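Long-range contacts in adhesion and penetration protein autotransporter (Haemophilus influenzae, PDB 3SYJ), which probably acts as a serine protease and promotes bacterial adherence to and invasion of host cells, through a passenger domain that also self-associates in bacterial aggregation: residues 579-584 with 631-636; 565-570 with 584-589. All coordinates share one frame; numbering follows the deposited sequence.

Interaction 1: 579-584 with 631-636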
ATOM      1  N   ASP A 579     -18.186  16.409 -14.684  1.00 23.75           N
ATOM      2  CA  ASP A 579     -17.589  15.470 -15.614  1.00 22.84           C
ATOM      3  C   ASP A 579     -17.633  15.970 -17.039  1.00 25.07           C
ATOM      4  O   ASP A 579     -18.393  16.882 -17.364  1.00 25.77           O
ATOM      5  CB  ASP A 579     -18.341  14.142 -15.575  1.00 28.14           C
ATOM      6  CG  ASP A 579     -18.280  13.476 -14.230  1.00 27.02           C
ATOM      7  OD1 ASP A 579     -17.370  13.803 -13.440  1.00 28.14           O
ATOM      8  OD2 ASP A 579     -19.145  12.618 -13.969  1.00 35.43           O
ATOM      9  N   ILE A 580     -16.816  15.346 -17.882  1.00 20.41           N
ATOM     10  CA  ILE A 580     -16.928  15.483 -19.325  1.00 21.61           C
ATOM     11  C   ILE A 580     -17.279  14.108 -19.875  1.00 22.95           C
ATOM     12  O   ILE A 580     -16.584  13.120 -19.602  1.00 19.47           O
ATOM     13  CB  ILE A 580     -15.613  15.986 -19.973  1.00 17.95           C
ATOM     14  CG1 ILE A 580     -15.276  17.395 -19.487  1.00 21.88           C
ATOM     15  CG2 ILE A 580     -15.721  15.979 -21.490  1.00 15.59           C
ATOM     16  CD1 ILE A 580     -13.957  17.925 -20.021  1.00 21.72           C
ATOM     17  N   THR A 581     -18.366  14.057 -20.641  1.00 21.34           N
ATOM     18  CA  THR A 581     -18.877  12.814 -21.213  1.00 21.76           C
ATOM     19  C   THR A 581     -18.876  12.842 -22.738  1.00 24.95           C
ATOM     20  O   THR A 581     -19.357  13.795 -23.353  1.00 23.27           O
ATOM     21  CB  THR A 581     -20.319  12.550 -20.733  1.00 24.05           C
ATOM     22  OG1 THR A 581     -20.321  12.419 -19.306  1.00 20.71           O
ATOM     23  CG2 THR A 581     -20.886  11.276 -21.375  1.00 19.87           C
ATOM     24  N   GLN A 582     -18.343  11.791 -23.349  1.00 21.35           N
ATOM     25  CA  GLN A 582     -18.388  11.669 -24.799  1.00 21.02           C
ATOM     26  C   GLN A 582     -19.132  10.399 -25.216  1.00 22.28           C
ATOM     27  O   GLN A 582     -18.819   9.300 -24.752  1.00 25.18           O
ATOM     28  CB  GLN A 582     -16.976  11.675 -25.380  1.00 19.05           C
ATOM     29  CG  GLN A 582     -16.938  11.559 -26.887  1.00 21.06           C
ATOM     30  CD  GLN A 582     -15.525  11.497 -27.421  1.00 23.22           C
ATOM     31  OE1 GLN A 582     -14.562  11.485 -26.655  1.00 22.56           O
ATOM     32  NE2 GLN A 582     -15.391  11.452 -28.740  1.00 21.05           N
ATOM     33  N   THR A 583     -20.117  10.545 -26.092  1.00 23.11           N
ATOM     34  CA  THR A 583     -20.911   9.397 -26.517  1.00 26.03           C
ATOM     35  C   THR A 583     -20.531   8.911 -27.907  1.00 24.84           C
ATOM     36  O   THR A 583     -20.869   7.796 -28.291  1.00 28.61           O
ATOM     37  CB  THR A 583     -22.411   9.717 -26.512  1.00 26.00           C
ATOM     38  OG1 THR A 583     -22.683  10.736 -27.480  1.00 26.37           O
ATOM     39  CG2 THR A 583     -22.847  10.205 -25.134  1.00 24.73           C
ATOM     40  N   LYS A 584     -19.824   9.744 -28.662  1.00 24.17           N
ATOM     41  CA  LYS A 584     -19.517   9.424 -30.049  1.00 23.21           C
ATOM     42  C   LYS A 584     -18.600  10.481 -30.649  1.00 26.43           C
ATOM     43  O   LYS A 584     -18.275  11.470 -29.998  1.00 25.63           O
ATOM     44  CB  LYS A 584     -20.815   9.346 -30.857  1.00 28.78           C
ATOM     45  CG  LYS A 584     -20.689   8.633 -32.191  1.00 33.25           C
ATOM     46  CD  LYS A 584     -22.012   8.635 -32.928  1.00 35.19           C
ATOM     47  CE  LYS A 584     -23.085   7.952 -32.105  1.00 37.66           C
ATOM     48  NZ  LYS A 584     -24.296   7.654 -32.913  1.00 40.55           N
ATOM     49  N   ASN A 631     -14.353  13.602 -13.674  1.00 20.28           N
ATOM     50  CA  ASN A 631     -14.243  12.395 -14.480  1.00 22.84           C
ATOM     51  C   ASN A 631     -14.338  12.682 -15.964  1.00 22.70           C
ATOM     52  O   ASN A 631     -15.063  13.582 -16.391  1.00 21.35           O
ATOM     53  CB  ASN A 631     -15.322  11.376 -14.108  1.00 23.19           C
ATOM     54  CG  ASN A 631     -15.285  10.985 -12.643  1.00 29.76           C
ATOM     55  OD1 ASN A 631     -14.656   9.993 -12.262  1.00 24.28           O
ATOM     56  ND2 ASN A 631     -15.961  11.769 -11.810  1.00 27.87           N
ATOM     57  N   PHE A 632     -13.598  11.905 -16.746  1.00 18.60           N
ATOM     58  CA  PHE A 632     -13.789  11.850 -18.181  1.00 21.40           C
ATOM     59  C   PHE A 632     -14.437  10.509 -18.494  1.00 24.31           C
ATOM     60  O   PHE A 632     -13.810   9.460 -18.379  1.00 26.15           O
ATOM     61  CB  PHE A 632     -12.455  11.968 -18.920  1.00 20.60           C
ATOM     62  CG  PHE A 632     -11.669  13.194 -18.558  1.00 21.38           C
ATOM     63  CD1 PHE A 632     -11.866  14.387 -19.239  1.00 19.34           C
ATOM     64  CD2 PHE A 632     -10.731  13.152 -17.536  1.00 18.92           C
ATOM     65  CE1 PHE A 632     -11.148  15.516 -18.904  1.00 23.26           C
ATOM     66  CE2 PHE A 632     -10.004  14.275 -17.196  1.00 21.53           C
ATOM     67  CZ  PHE A 632     -10.210  15.463 -17.879  1.00 19.65           C
ATOM     68  N   GLN A 633     -15.704  10.544 -18.875  1.00 21.89           N
ATOM     69  CA  GLN A 633     -16.404   9.325 -19.225  1.00 24.24           C
ATOM     70  C   GLN A 633     -16.521   9.252 -20.732  1.00 21.64           C
ATOM     71  O   GLN A 633     -17.389   9.886 -21.331  1.00 24.70           O
ATOM     72  CB  GLN A 633     -17.787   9.298 -18.573  1.00 25.30           C
ATOM     73  CG  GLN A 633     -17.783   9.863 -17.168  1.00 27.72           C
ATOM     74  CD  GLN A 633     -19.041   9.535 -16.391  1.00 45.26           C
ATOM     75  OE1 GLN A 633     -19.873   8.738 -16.835  1.00 50.42           O
ATOM     76  NE2 GLN A 633     -19.187  10.146 -15.216  1.00 36.69           N
ATOM     77  N   ILE A 634     -15.631   8.492 -21.347  1.00 20.85           N
ATOM     78  CA  ILE A 634     -15.675   8.300 -22.783  1.00 24.36           C
ATOM     79  C   ILE A 634     -16.480   7.032 -23.024  1.00 25.77           C
ATOM     80  O   ILE A 634     -15.933   5.933 -23.011  1.00 26.73           O
ATOM     81  CB  ILE A 634     -14.254   8.178 -23.369  1.00 22.22           C
ATOM     82  CG1 ILE A 634     -13.330   9.224 -22.737  1.00 21.75           C
ATOM     83  CG2 ILE A 634     -14.266   8.309 -24.885  1.00 19.14           C
ATOM     84  CD1 ILE A 634     -13.869  10.652 -22.785  1.00 20.69           C
ATOM     85  N   LYS A 635     -17.788   7.198 -23.204  1.00 24.22           N
ATOM     86  CA  LYS A 635     -18.715   6.076 -23.343  1.00 25.07           C
ATOM     87  C   LYS A 635     -18.799   5.581 -24.781  1.00 26.73           C
ATOM     88  O   LYS A 635     -19.448   4.576 -25.066  1.00 30.89           O
ATOM     89  CB  LYS A 635     -20.113   6.479 -22.875  1.00 26.74           C
ATOM     90  CG  LYS A 635     -20.191   6.935 -21.426  1.00 28.16           C
ATOM     91  CD  LYS A 635     -21.631   7.227 -21.042  1.00 34.56           C
ATOM     92  CE  LYS A 635     -21.759   7.595 -19.573  1.00 38.17           C
ATOM     93  NZ  LYS A 635     -23.173   7.922 -19.236  1.00 39.89           N
ATOM     94  N   GLY A 636     -18.153   6.297 -25.690  1.00 25.17           N
ATOM     95  CA  GLY A 636     -18.177   5.923 -27.089  1.00 23.57           C
ATOM     96  C   GLY A 636     -17.397   6.936 -27.884  1.00 25.44           C
ATOM     97  O   GLY A 636     -17.144   8.037 -27.402  1.00 29.10           O
TER

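Interaction 2: 565-570 with 584-589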
ATOM      1  N   ASP A 565     -18.188  10.515 -37.427  1.00 35.47           N
ATOM      2  CA  ASP A 565     -17.234  11.432 -38.049  1.00 35.16           C
ATOM      3  C   ASP A 565     -17.511  12.909 -37.754  1.00 35.74           C
ATOM      4  O   ASP A 565     -17.679  13.708 -38.677  1.00 37.56           O
ATOM      5  CB  ASP A 565     -17.193  11.214 -39.565  1.00 32.97           C
ATOM      6  CG  ASP A 565     -15.934  11.786 -40.202  1.00 41.80           C
ATOM      7  OD1 ASP A 565     -15.138  12.412 -39.469  1.00 44.48           O
ATOM      8  OD2 ASP A 565     -15.738  11.609 -41.429  1.00 37.51           O
ATOM      9  N   ARG A 566     -17.562  13.267 -36.474  1.00 26.91           N
ATOM     10  CA  ARG A 566     -17.739  14.657 -36.069  1.00 27.02           C
ATOM     11  C   ARG A 566     -16.721  14.974 -34.993  1.00 24.67           C
ATOM     12  O   ARG A 566     -16.532  14.186 -34.076  1.00 24.97           O
ATOM     13  CB  ARG A 566     -19.149  14.893 -35.526  1.00 29.95           C
ATOM     14  CG  ARG A 566     -20.264  14.563 -36.498  1.00 33.82           C
ATOM     15  CD  ARG A 566     -20.220  15.451 -37.731  1.00 31.91           C
ATOM     16  NE  ARG A 566     -21.560  15.648 -38.279  1.00 40.45           N
ATOM     17  CZ  ARG A 566     -22.046  14.989 -39.328  1.00 43.69           C
ATOM     18  NH1 ARG A 566     -21.294  14.091 -39.959  1.00 33.03           N
ATOM     19  NH2 ARG A 566     -23.282  15.234 -39.748  1.00 40.92           N
ATOM     20  N   THR A 567     -16.064  16.120 -35.097  1.00 22.35           N
ATOM     21  CA  THR A 567     -14.999  16.449 -34.158  1.00 23.19           C
ATOM     22  C   THR A 567     -15.296  17.708 -33.375  1.00 20.87           C
ATOM     23  O   THR A 567     -15.810  18.684 -33.919  1.00 21.34           O
ATOM     24  CB  THR A 567     -13.651  16.629 -34.873  1.00 21.58           C
ATOM     25  OG1 THR A 567     -13.326  15.424 -35.567  1.00 25.11           O
ATOM     26  CG2 THR A 567     -12.550  16.953 -33.879  1.00 18.74           C
ATOM     27  N   LEU A 568     -14.972  17.664 -32.089  1.00 18.42           N
ATOM     28  CA  LEU A 568     -15.037  18.829 -31.224  1.00 20.42           C
ATOM     29  C   LEU A 568     -13.631  19.144 -30.726  1.00 19.96           C
ATOM     30  O   LEU A 568     -12.986  18.317 -30.082  1.00 19.30           O
ATOM     31  CB  LEU A 568     -15.975  18.573 -30.037  1.00 17.09           C
ATOM     32  CG  LEU A 568     -16.054  19.638 -28.933  1.00 16.49           C
ATOM     33  CD1 LEU A 568     -16.338  21.025 -29.500  1.00 14.36           C
ATOM     34  CD2 LEU A 568     -17.116  19.260 -27.889  1.00 15.20           C
ATOM     35  N   LEU A 569     -13.154  20.339 -31.040  1.00 16.80           N
ATOM     36  CA  LEU A 569     -11.842  20.757 -30.587  1.00 16.65           C
ATOM     37  C   LEU A 569     -11.973  21.689 -29.392  1.00 13.90           C
ATOM     38  O   LEU A 569     -12.663  22.706 -29.460  1.00 13.74           O
ATOM     39  CB  LEU A 569     -11.081  21.448 -31.722  1.00 17.37           C
ATOM     40  CG  LEU A 569      -9.831  22.255 -31.336  1.00 16.99           C
ATOM     41  CD1 LEU A 569      -8.779  21.365 -30.688  1.00 14.71           C
ATOM     42  CD2 LEU A 569      -9.249  22.987 -32.551  1.00 16.94           C
ATOM     43  N   LEU A 570     -11.321  21.331 -28.293  1.00 12.07           N
ATOM     44  CA  LEU A 570     -11.227  22.223 -27.145  1.00 16.01           C
ATOM     45  C   LEU A 570      -9.785  22.701 -27.018  1.00 19.41           C
ATOM     46  O   LEU A 570      -8.882  21.910 -26.730  1.00 19.40           O
ATOM     47  CB  LEU A 570     -11.673  21.504 -25.870  1.00 15.82           C
ATOM     48  CG  LEU A 570     -13.066  20.881 -25.969  1.00 11.97           C
ATOM     49  CD1 LEU A 570     -13.364  19.992 -24.773  1.00 16.53           C
ATOM     50  CD2 LEU A 570     -14.114  21.968 -26.108  1.00 12.23           C
ATOM     51  N   LYS A 584     -19.824   9.744 -28.662  1.00 24.17           N
ATOM     52  CA  LYS A 584     -19.517   9.424 -30.049  1.00 23.21           C
ATOM     53  C   LYS A 584     -18.600  10.481 -30.649  1.00 26.43           C
ATOM     54  O   LYS A 584     -18.275  11.470 -29.998  1.00 25.63           O
ATOM     55  CB  LYS A 584     -20.815   9.346 -30.857  1.00 28.78           C
ATOM     56  CG  LYS A 584     -20.689   8.633 -32.191  1.00 33.25           C
ATOM     57  CD  LYS A 584     -22.012   8.635 -32.928  1.00 35.19           C
ATOM     58  CE  LYS A 584     -23.085   7.952 -32.105  1.00 37.66           C
ATOM     59  NZ  LYS A 584     -24.296   7.654 -32.913  1.00 40.55           N
ATOM     60  N   GLY A 585     -18.181  10.273 -31.891  1.00 25.53           N
ATOM     61  CA  GLY A 585     -17.415  11.276 -32.603  1.00 25.78           C
ATOM     62  C   GLY A 585     -15.999  11.389 -32.093  1.00 25.73           C
ATOM     63  O   GLY A 585     -15.484  10.468 -31.463  1.00 24.22           O
ATOM     64  N   LYS A 586     -15.368  12.523 -32.375  1.00 24.57           N
ATOM     65  CA  LYS A 586     -13.988  12.750 -31.976  1.00 26.48           C
ATOM     66  C   LYS A 586     -13.877  13.983 -31.096  1.00 23.11           C
ATOM     67  O   LYS A 586     -14.441  15.032 -31.408  1.00 21.84           O
ATOM     68  CB  LYS A 586     -13.078  12.868 -33.204  1.00 25.98           C
ATOM     69  CG  LYS A 586     -13.058  11.606 -34.056  1.00 31.71           C
ATOM     70  CD  LYS A 586     -12.024  11.686 -35.162  1.00 42.45           C
ATOM     71  CE  LYS A 586     -12.461  12.615 -36.286  1.00 45.73           C
ATOM     72  NZ  LYS A 586     -13.262  11.915 -37.325  1.00 47.11           N
ATOM     73  N   LEU A 587     -13.151  13.840 -29.989  1.00 21.62           N
ATOM     74  CA  LEU A 587     -12.988  14.920 -29.026  1.00 22.68           C
ATOM     75  C   LEU A 587     -11.501  15.174 -28.787  1.00 23.35           C
ATOM     76  O   LEU A 587     -10.783  14.284 -28.332  1.00 23.34           O
ATOM     77  CB  LEU A 587     -13.695  14.562 -27.716  1.00 21.63           C
ATOM     78  CG  LEU A 587     -13.618  15.558 -26.560  1.00 19.53           C
ATOM     79  CD1 LEU A 587     -14.238  16.893 -26.952  1.00 17.96           C
ATOM     80  CD2 LEU A 587     -14.306  14.984 -25.332  1.00 20.15           C
ATOM     81  N   PHE A 588     -11.044  16.386 -29.102  1.00 20.18           N
ATOM     82  CA  PHE A 588      -9.630  16.732 -28.974  1.00 17.56           C
ATOM     83  C   PHE A 588      -9.408  17.730 -27.857  1.00 17.38           C
ATOM     84  O   PHE A 588     -10.058  18.773 -27.813  1.00 19.87           O
ATOM     85  CB  PHE A 588      -9.085  17.326 -30.284  1.00 20.83           C
ATOM     86  CG  PHE A 588      -8.588  16.296 -31.265  1.00 20.78           C
ATOM     87  CD1 PHE A 588      -9.466  15.407 -31.860  1.00 21.07           C
ATOM     88  CD2 PHE A 588      -7.247  16.223 -31.598  1.00 21.32           C
ATOM     89  CE1 PHE A 588      -9.013  14.458 -32.763  1.00 22.89           C
ATOM     90  CE2 PHE A 588      -6.790  15.280 -32.503  1.00 23.36           C
ATOM     91  CZ  PHE A 588      -7.675  14.401 -33.086  1.00 22.67           C
ATOM     92  N   PHE A 589      -8.498  17.399 -26.948  1.00 18.70           N
ATOM     93  CA  PHE A 589      -7.983  18.365 -25.982  1.00 17.13           C
ATOM     94  C   PHE A 589      -6.627  18.808 -26.497  1.00 19.98           C
ATOM     95  O   PHE A 589      -5.723  17.989 -26.668  1.00 19.11           O
ATOM     96  CB  PHE A 589      -7.831  17.740 -24.596  1.00 19.78           C
ATOM     97  CG  PHE A 589      -9.118  17.241 -24.007  1.00 16.16           C
ATOM     98  CD1 PHE A 589      -9.848  18.030 -23.132  1.00 18.56           C
ATOM     99  CD2 PHE A 589      -9.592  15.980 -24.321  1.00 18.40           C
ATOM    100  CE1 PHE A 589     -11.034  17.569 -22.581  1.00 21.14           C
ATOM    101  CE2 PHE A 589     -10.769  15.512 -23.785  1.00 20.87           C
ATOM    102  CZ  PHE A 589     -11.497  16.308 -22.911  1.00 21.77           C
TER

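Interaction 1: 579-584 with 631-636
Ile580 to Gln582 and Phe632 to Ile634 pair in register as parallel strands, the axes of the two short segments 4.7 Å apart and inclined by only 9°. Ile580 bonds with both ends of its peptide, its N to Asn631 O and its O to Gln633 N, and Gln582 N then takes Gln633 O. At the far end Gln582 O receives Lys635 N at 2.8 Å and, weakly, Gly636 N, so one carbonyl holds the beginning of the turn.

On the face of Asp579, Thr581, Asn631 and Gln633 the chemistry is polar. Asn631 ND2 meets Asp579 OD1 at 3.0 Å, on the syn side of the carboxylate but out of its plane; the oxygen, in turn, lies in the plane of the amide, and the two flat groups stand nearly perpendicular, at 88°. Asn631 N adds a weak bond to the same oxygen. Gln633, extended beyond CG, reaches back along its strand until NE2 lies 2.8 Å from Asp579 OD2, a bent and weak bond that nonetheless engages the second carboxylate oxygen.

The other face turns inward. Ile580 CD1 approaches Phe632 CE1 obliquely at 3.9 Å, the two side chains lying alongside, while the ring of Phe632 stacks with Trp652. Gln582 crosses Ile634, its OE1 3.6 Å from Ile634 CG2. With CG anti to the backbone N (chi1 -180°), its straight chain carries the buried amide into the interior, where the backbone carbonyls of Ser638 and Lys584 satisfy NE2, two bonds that should fix the amide's rotation.

Backbone hydrogen bonds also join 579-582 to strand 555-559. Such stacking of parallel strands from successive coils, with a largely apolar interior and a more polar outer face, is characteristic of the beta-helix that forms the stem of autotransporter passenger domains.

Interaction 2: 565-570 with 584-589
Bends at chi3 (-74°) and chi4 (-88°) fold the Lys586 chain over Thr567 toward Asp565, whose own CG is swung anti to the backbone N (chi1 -161°), bringing its carboxylate nearer. Lys586 NZ and Asp565 OD1 close a salt bridge of 2.9 Å, the ammonium coming from above the carboxylate plane; the other oxygen, OD2, forms a salt bridge with Lys535, so two positive charges probably steady the carboxylate. The bent lysine packs tightly on the threonine, with Lys586 CE 3.0 Å from Thr567 OG1.

Farther along, the parallel pairing becomes apolar. Leu587 CD1 is the meeting point on one face: Leu568 CD2 lies beside it at 3.8 Å, and Leu570 CD1 crosses to it at 3.9 Å. Leu570 CD1 also touches Phe589 CE1 obliquely, at 4.0 Å. On the opposite face Leu569 CD1 meets Phe588 CB. Backbone hydrogen bonds tie the strands: Lys586 N to Arg566 O, Leu568 N to Lys586 O, Phe588 N to Leu568 O and Leu570 N to Phe588 O.

Strand 536-539 borders 567-570 in the preceding position, strand 579-582 packs against Leu587 and Phe589, and strand 669-675 covers Leu569 and Phe588.

In the fold
Both interactions illustrate how a beta-solenoid repeats one backbone device while varying its side chains. The chain runs from 565-570 through 579-584 into 584-589, so strand 579-582 and the strand beginning near Lys586 are consecutive and belong one to each contact; the two interactions share Lys584. Interaction 1 is partly exposed, with an amide and carboxylate network on its outer face; interaction 2 is buried, and its charged pair sits at the end where the strands begin. Their inward faces meet in a common interior: Ile580 CD1 lies 3.9 Å from Phe589 CE1, and Gln582 OE1 packs 3.4 Å from Leu587 CB. The centres of interaction 1 and interaction 2 are about 11 Å apart.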